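Local atomic coordinates of catalase (Pseudomonas syringae, PDB entry 1M7S), a protein that breaks hydrogen peroxide down to water and oxygen with a heme cofactor, protecting the cell from the oxidant's toxic effects. Residues T63-I68 / E284-Q289; A74-S79 / P315-S320. One frame throughout, in Å; residues are numbered along the deposited sequence.

Contact 1: residues T63-I68 / E284-Q289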
loop_
_atom_site.group_PDB
_atom_site.type_symbol
_atom_site.label_atom_id
_atom_site.label_comp_id
_atom_site.label_asym_id
_atom_site.label_seq_id
_atom_site.Cartn_x
_atom_site.Cartn_y
_atom_site.Cartn_z
ATOM N N THR A 63 25.501 7.402 -28.274
ATOM C CA THR A 63 26.438 8.500 -28.632
ATOM C C THR A 63 25.834 9.304 -29.776
ATOM O O THR A 63 25.587 8.737 -30.820
ATOM C CB THR A 63 27.807 7.881 -28.951
ATOM O OG1 THR A 63 28.344 7.334 -27.724
ATOM C CG2 THR A 63 28.781 8.965 -29.432
ATOM N N ALA A 64 25.599 10.595 -29.581
ATOM C CA ALA A 64 25.097 11.386 -30.710
ATOM C C ALA A 64 26.169 11.673 -31.761
ATOM O O ALA A 64 27.370 11.766 -31.464
ATOM C CB ALA A 64 24.501 12.672 -30.215
ATOM N N SER A 65 25.712 11.921 -32.990
ATOM C CA SER A 65 26.671 12.133 -34.067
ATOM C C SER A 65 26.322 13.208 -35.079
ATOM O O SER A 65 26.951 13.166 -36.154
ATOM C CB SER A 65 26.860 10.823 -34.843
ATOM O OG SER A 65 25.644 10.363 -35.411
ATOM N N ALA A 66 25.335 14.053 -34.840
ATOM C CA ALA A 66 25.012 15.039 -35.868
ATOM C C ALA A 66 24.778 16.396 -35.225
ATOM O O ALA A 66 24.633 16.484 -34.009
ATOM C CB ALA A 66 23.752 14.593 -36.625
ATOM N N ASP A 67 24.701 17.407 -36.086
ATOM C CA ASP A 67 24.395 18.748 -35.607
ATOM C C ASP A 67 22.887 18.951 -35.751
ATOM O O ASP A 67 22.408 19.165 -36.889
ATOM C CB ASP A 67 25.096 19.844 -36.422
ATOM C CG ASP A 67 24.740 21.232 -35.930
ATOM O OD1 ASP A 67 25.205 22.220 -36.571
ATOM O OD2 ASP A 67 24.026 21.418 -34.921
ATOM N N ILE A 68 22.145 18.847 -34.665
ATOM C CA ILE A 68 20.706 19.112 -34.738
ATOM C C ILE A 68 20.354 20.206 -33.741
ATOM O O ILE A 68 19.220 20.376 -33.272
ATOM C CB ILE A 68 19.759 17.908 -34.660
ATOM C CG1 ILE A 68 19.981 17.108 -33.378
ATOM C CG2 ILE A 68 19.864 17.004 -35.897
ATOM C CD1 ILE A 68 18.842 16.128 -33.120
ATOM N N GLU A 284 14.650 10.520 -43.675
ATOM C CA GLU A 284 15.224 10.278 -42.341
ATOM C C GLU A 284 16.684 10.744 -42.250
ATOM O O GLU A 284 17.423 10.617 -43.218
ATOM C CB GLU A 284 15.195 8.780 -42.012
ATOM C CG GLU A 284 13.761 8.227 -42.027
ATOM C CD GLU A 284 13.842 6.784 -41.537
ATOM O OE1 GLU A 284 13.811 5.912 -42.421
ATOM O OE2 GLU A 284 13.990 6.547 -40.317
ATOM N N LYS A 285 17.136 11.257 -41.131
ATOM C CA LYS A 285 18.491 11.713 -40.886
ATOM C C LYS A 285 19.060 10.998 -39.653
ATOM O O LYS A 285 18.423 10.979 -38.611
ATOM C CB LYS A 285 18.500 13.232 -40.635
ATOM C CG LYS A 285 19.777 13.788 -40.018
ATOM C CD LYS A 285 19.826 15.295 -39.905
ATOM C CE LYS A 285 21.251 15.698 -39.458
ATOM N NZ LYS A 285 21.495 17.155 -39.690
ATOM N N LYS A 286 20.231 10.373 -39.801
ATOM C CA LYS A 286 20.809 9.682 -38.631
ATOM C C LYS A 286 21.356 10.663 -37.618
ATOM O O LYS A 286 22.033 11.667 -37.983
ATOM C CB LYS A 286 21.932 8.749 -39.110
ATOM C CG LYS A 286 22.574 7.997 -37.947
ATOM C CD LYS A 286 23.318 6.765 -38.437
ATOM C CE LYS A 286 24.487 7.099 -39.334
ATOM N NZ LYS A 286 25.033 8.465 -39.149
ATOM N N ILE A 287 21.071 10.488 -36.324
ATOM C CA ILE A 287 21.542 11.402 -35.308
ATOM C C ILE A 287 22.363 10.765 -34.195
ATOM O O ILE A 287 22.824 11.512 -33.302
ATOM C CB ILE A 287 20.389 12.189 -34.641
ATOM C CG1 ILE A 287 19.359 11.278 -33.931
ATOM C CG2 ILE A 287 19.678 13.064 -35.670
ATOM C CD1 ILE A 287 18.428 12.147 -33.061
ATOM N N GLY A 288 22.584 9.456 -34.261
ATOM C CA GLY A 288 23.379 8.829 -33.190
ATOM C C GLY A 288 23.287 7.292 -33.313
ATOM O O GLY A 288 22.603 6.757 -34.177
ATOM N N GLN A 289 23.874 6.667 -32.296
ATOM C CA GLN A 289 23.963 5.199 -32.273
ATOM C C GLN A 289 23.965 4.728 -30.832
ATOM O O GLN A 289 24.608 5.302 -29.950
ATOM C CB GLN A 289 25.141 4.624 -33.068
ATOM C CG GLN A 289 25.242 3.096 -33.001
ATOM C CD GLN A 289 26.409 2.594 -33.864
ATOM O OE1 GLN A 289 27.431 2.253 -33.258
ATOM N NE2 GLN A 289 26.311 2.480 -35.173
HETATM O O HOH W 1 25.214 10.799 -38.144
HETATM O O HOH W 2 23.019 14.171 -33.110
HETATM O O HOH W 3 24.465 16.844 -39.039
#
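Ile68 and Ile287 meet with the same first torsion: CG1 of each sits between its own backbone N and carbonyl carbon (chi1 57° and 61°), which puts CG2 beside the backbone N and turned to the other residue. The two side chains cross at about a right angle, CG2 of Ile68 lying 4.0 Å from CG2 of Ile287, while their CD1 atoms also touch. The contact belongs to the antiparallel beta barrel of the catalase fold, where the end of strand 55-64 runs antiparallel to strand 284-295. Thr63 and Gln289 form a hydrogen-bonded pair: Thr63 N reaches Gln289 O at 2.8 Å, and Gln289 N returns a longer bond to Thr63 O. Next comes the non-hydrogen-bonded pair Ala64 and Gly288, its CA atoms 4.0 Å apart. Ile287 and Gly288 both face Leu255, a classic beta bulge in the pairing with strand 252-260. Beyond Ala64 the pairing ends, yet Ser65 N still bonds to Ile287 O at 2.9 Å, standing 51° out of the carbonyl plane. The extended side chain of Lys285 runs past Ile68 in the opposite direction, its CE 3.9 Å from Ala66 CB. At its end, one water accepts from both Lys285 NZ, at 3.1 Å, and Asp67 N, at 3.0 Å.

Contact 2: residues A74-S79 / P315-S320; sequences ATVFKS and PGIEPS
Ile317 CD1 touches the Phe77 ring at CE1, 3.6 Å away, and approaches it obliquely. The ring's CZ is only slightly farther from the same methyl, at 3.8 Å, so the end of the isoleucine spans two neighbouring ring carbons. With Ile317 CG1 beside the backbone N (chi1 -52°), an extended chi2 (-178°) carries CD1 to the ring. One carbon back, Ile317 CG1 lies 4.1 Å from Ala74 CB, and that methyl in turn packs on the carbonyl oxygen of Pro315. No hydrogen bond joins the two segments directly; the contact is apolar and buried. Val76 CG1, 4.5 Å from Ile317 CD1, also covers one face of the Phe77 ring, 3.8 Å above its centre, from within the same 3-10 turn. That turn is closed by Phe77 N bonding to Ala74 O at 3.2 Å. Ser72 OG bonds to both Ala74 N and Gly316 O, making a polar bridge beside the apolar cluster. Farther out, Pro315 packs on Val11 of a second subunit, and Val76 touches Phe112 and Thr114 of strand 107-114. The contact thus ties the loop between strands 55-64 and 82-90 to strand 317-319, which pairs with strand 196-199 just ahead of helix 323-339.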
loop_
_atom_site.group_PDB
_atom_site.type_symbol
_atom_site.label_atom_id
_atom_site.label_comp_id
_atom_site.label_asym_id
_atom_site.label_seq_id
_atom_site.Cartn_x
_atom_site.Cartn_y
_atom_site.Cartn_z
ATOM N N ALA A 74 18.477 20.178 -26.537
ATOM C CA ALA A 74 18.866 19.164 -25.542
ATOM C C ALA A 74 20.278 18.630 -25.698
ATOM O O ALA A 74 20.670 18.185 -26.772
ATOM C CB ALA A 74 17.863 18.013 -25.517
ATOM N N THR A 75 21.011 18.577 -24.576
ATOM C CA THR A 75 22.386 18.059 -24.568
ATOM C C THR A 75 22.585 16.657 -25.069
ATOM O O THR A 75 23.617 16.311 -25.684
ATOM C CB THR A 75 22.976 18.173 -23.116
ATOM O OG1 THR A 75 22.795 19.529 -22.709
ATOM C CG2 THR A 75 24.469 17.871 -23.083
ATOM N N VAL A 76 21.607 15.737 -24.894
ATOM C CA VAL A 76 21.713 14.369 -25.381
ATOM C C VAL A 76 21.948 14.267 -26.875
ATOM O O VAL A 76 22.526 13.289 -27.364
ATOM C CB VAL A 76 20.433 13.558 -24.950
ATOM C CG1 VAL A 76 19.194 14.102 -25.660
ATOM C CG2 VAL A 76 20.611 12.084 -25.212
ATOM N N PHE A 77 21.571 15.262 -27.691
ATOM C CA PHE A 77 21.763 15.269 -29.106
ATOM C C PHE A 77 23.042 16.012 -29.563
ATOM O O PHE A 77 23.290 16.008 -30.764
ATOM C CB PHE A 77 20.572 15.960 -29.776
ATOM C CG PHE A 77 19.218 15.358 -29.470
ATOM C CD1 PHE A 77 18.210 16.151 -28.948
ATOM C CD2 PHE A 77 18.987 14.014 -29.698
ATOM C CE1 PHE A 77 16.955 15.601 -28.698
ATOM C CE2 PHE A 77 17.750 13.462 -29.437
ATOM C CZ PHE A 77 16.724 14.259 -28.935
ATOM N N LYS A 78 23.807 16.557 -28.631
ATOM C CA LYS A 78 25.056 17.264 -29.048
ATOM C C LYS A 78 26.071 16.295 -29.587
ATOM O O LYS A 78 26.424 15.296 -28.935
ATOM C CB LYS A 78 25.545 17.983 -27.803
ATOM C CG LYS A 78 26.984 18.455 -27.775
ATOM C CD LYS A 78 27.201 19.165 -26.433
ATOM C CE LYS A 78 28.555 18.787 -25.869
ATOM N NZ LYS A 78 28.825 17.318 -25.934
ATOM N N SER A 79 26.601 16.493 -30.784
ATOM C CA SER A 79 27.546 15.623 -31.429
ATOM C C SER A 79 28.718 15.220 -30.540
ATOM O O SER A 79 29.292 16.071 -29.882
ATOM C CB SER A 79 28.091 16.299 -32.708
ATOM O OG SER A 79 28.659 15.295 -33.492
ATOM N N PRO A 315 14.602 19.913 -21.142
ATOM C CA PRO A 315 14.424 21.144 -21.917
ATOM C C PRO A 315 14.891 20.868 -23.328
ATOM O O PRO A 315 15.969 20.303 -23.538
ATOM C CB PRO A 315 15.249 22.214 -21.173
ATOM C CG PRO A 315 15.164 21.679 -19.738
ATOM C CD PRO A 315 15.375 20.171 -19.915
ATOM N N GLY A 316 14.084 21.169 -24.332
ATOM C CA GLY A 316 14.412 20.877 -25.720
ATOM C C GLY A 316 13.544 19.753 -26.292
ATOM O O GLY A 316 13.599 19.471 -27.480
ATOM N N ILE A 317 12.804 19.063 -25.420
ATOM C CA ILE A 317 12.006 17.921 -25.900
ATOM C C ILE A 317 10.665 18.023 -25.203
ATOM O O ILE A 317 10.620 18.159 -23.974
ATOM C CB ILE A 317 12.622 16.549 -25.558
ATOM C CG1 ILE A 317 14.067 16.415 -25.989
ATOM C CG2 ILE A 317 11.723 15.486 -26.202
ATOM C CD1 ILE A 317 14.839 15.137 -25.780
ATOM N N GLU A 318 9.588 18.032 -25.967
ATOM C CA GLU A 318 8.257 18.158 -25.339
ATOM C C GLU A 318 7.332 17.196 -26.116
ATOM O O GLU A 318 7.576 16.817 -27.257
ATOM C CB GLU A 318 7.731 19.589 -25.501
ATOM C CG GLU A 318 8.434 20.746 -24.836
ATOM C CD GLU A 318 7.870 22.137 -24.960
ATOM O OE1 GLU A 318 6.756 22.376 -25.505
ATOM O OE2 GLU A 318 8.535 23.114 -24.504
ATOM N N PRO A 319 6.194 16.906 -25.526
ATOM C CA PRO A 319 5.114 16.176 -26.178
ATOM C C PRO A 319 4.433 17.023 -27.264
ATOM O O PRO A 319 4.348 18.256 -27.164
ATOM C CB PRO A 319 4.092 15.852 -25.085
ATOM C CG PRO A 319 4.376 16.902 -24.064
ATOM C CD PRO A 319 5.806 17.423 -24.194
ATOM N N SER A 320 4.048 16.353 -28.349
ATOM C CA SER A 320 3.273 17.027 -29.399
ATOM C C SER A 320 1.805 16.911 -28.969
ATOM O O SER A 320 1.521 16.311 -27.913
ATOM C CB SER A 320 3.489 16.307 -30.729
ATOM O OG SER A 320 2.817 15.036 -30.589
#

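Contacts 1 and 2 follow one another from the end of strand 55-64 into the loop after it, and their centres lie about 12 Å apart. They touch directly: Ala64 CB of contact 1 is 3.5 Å from both Val76 O and Lys78 O of contact 2, so the strand end rests against the 3-10 turn and the residue after it. Phe77 is a second junction: its side chain also packs on Ile68 and Ile287 of contact 1. The second segments, 284-289 and 315-320, follow in the same order, so the two long-range connections interlock along the chain. Both reach the barrel sheet but lie away from His52, Asn124 and Tyr332, the probable catalytic and heme-ligating residues.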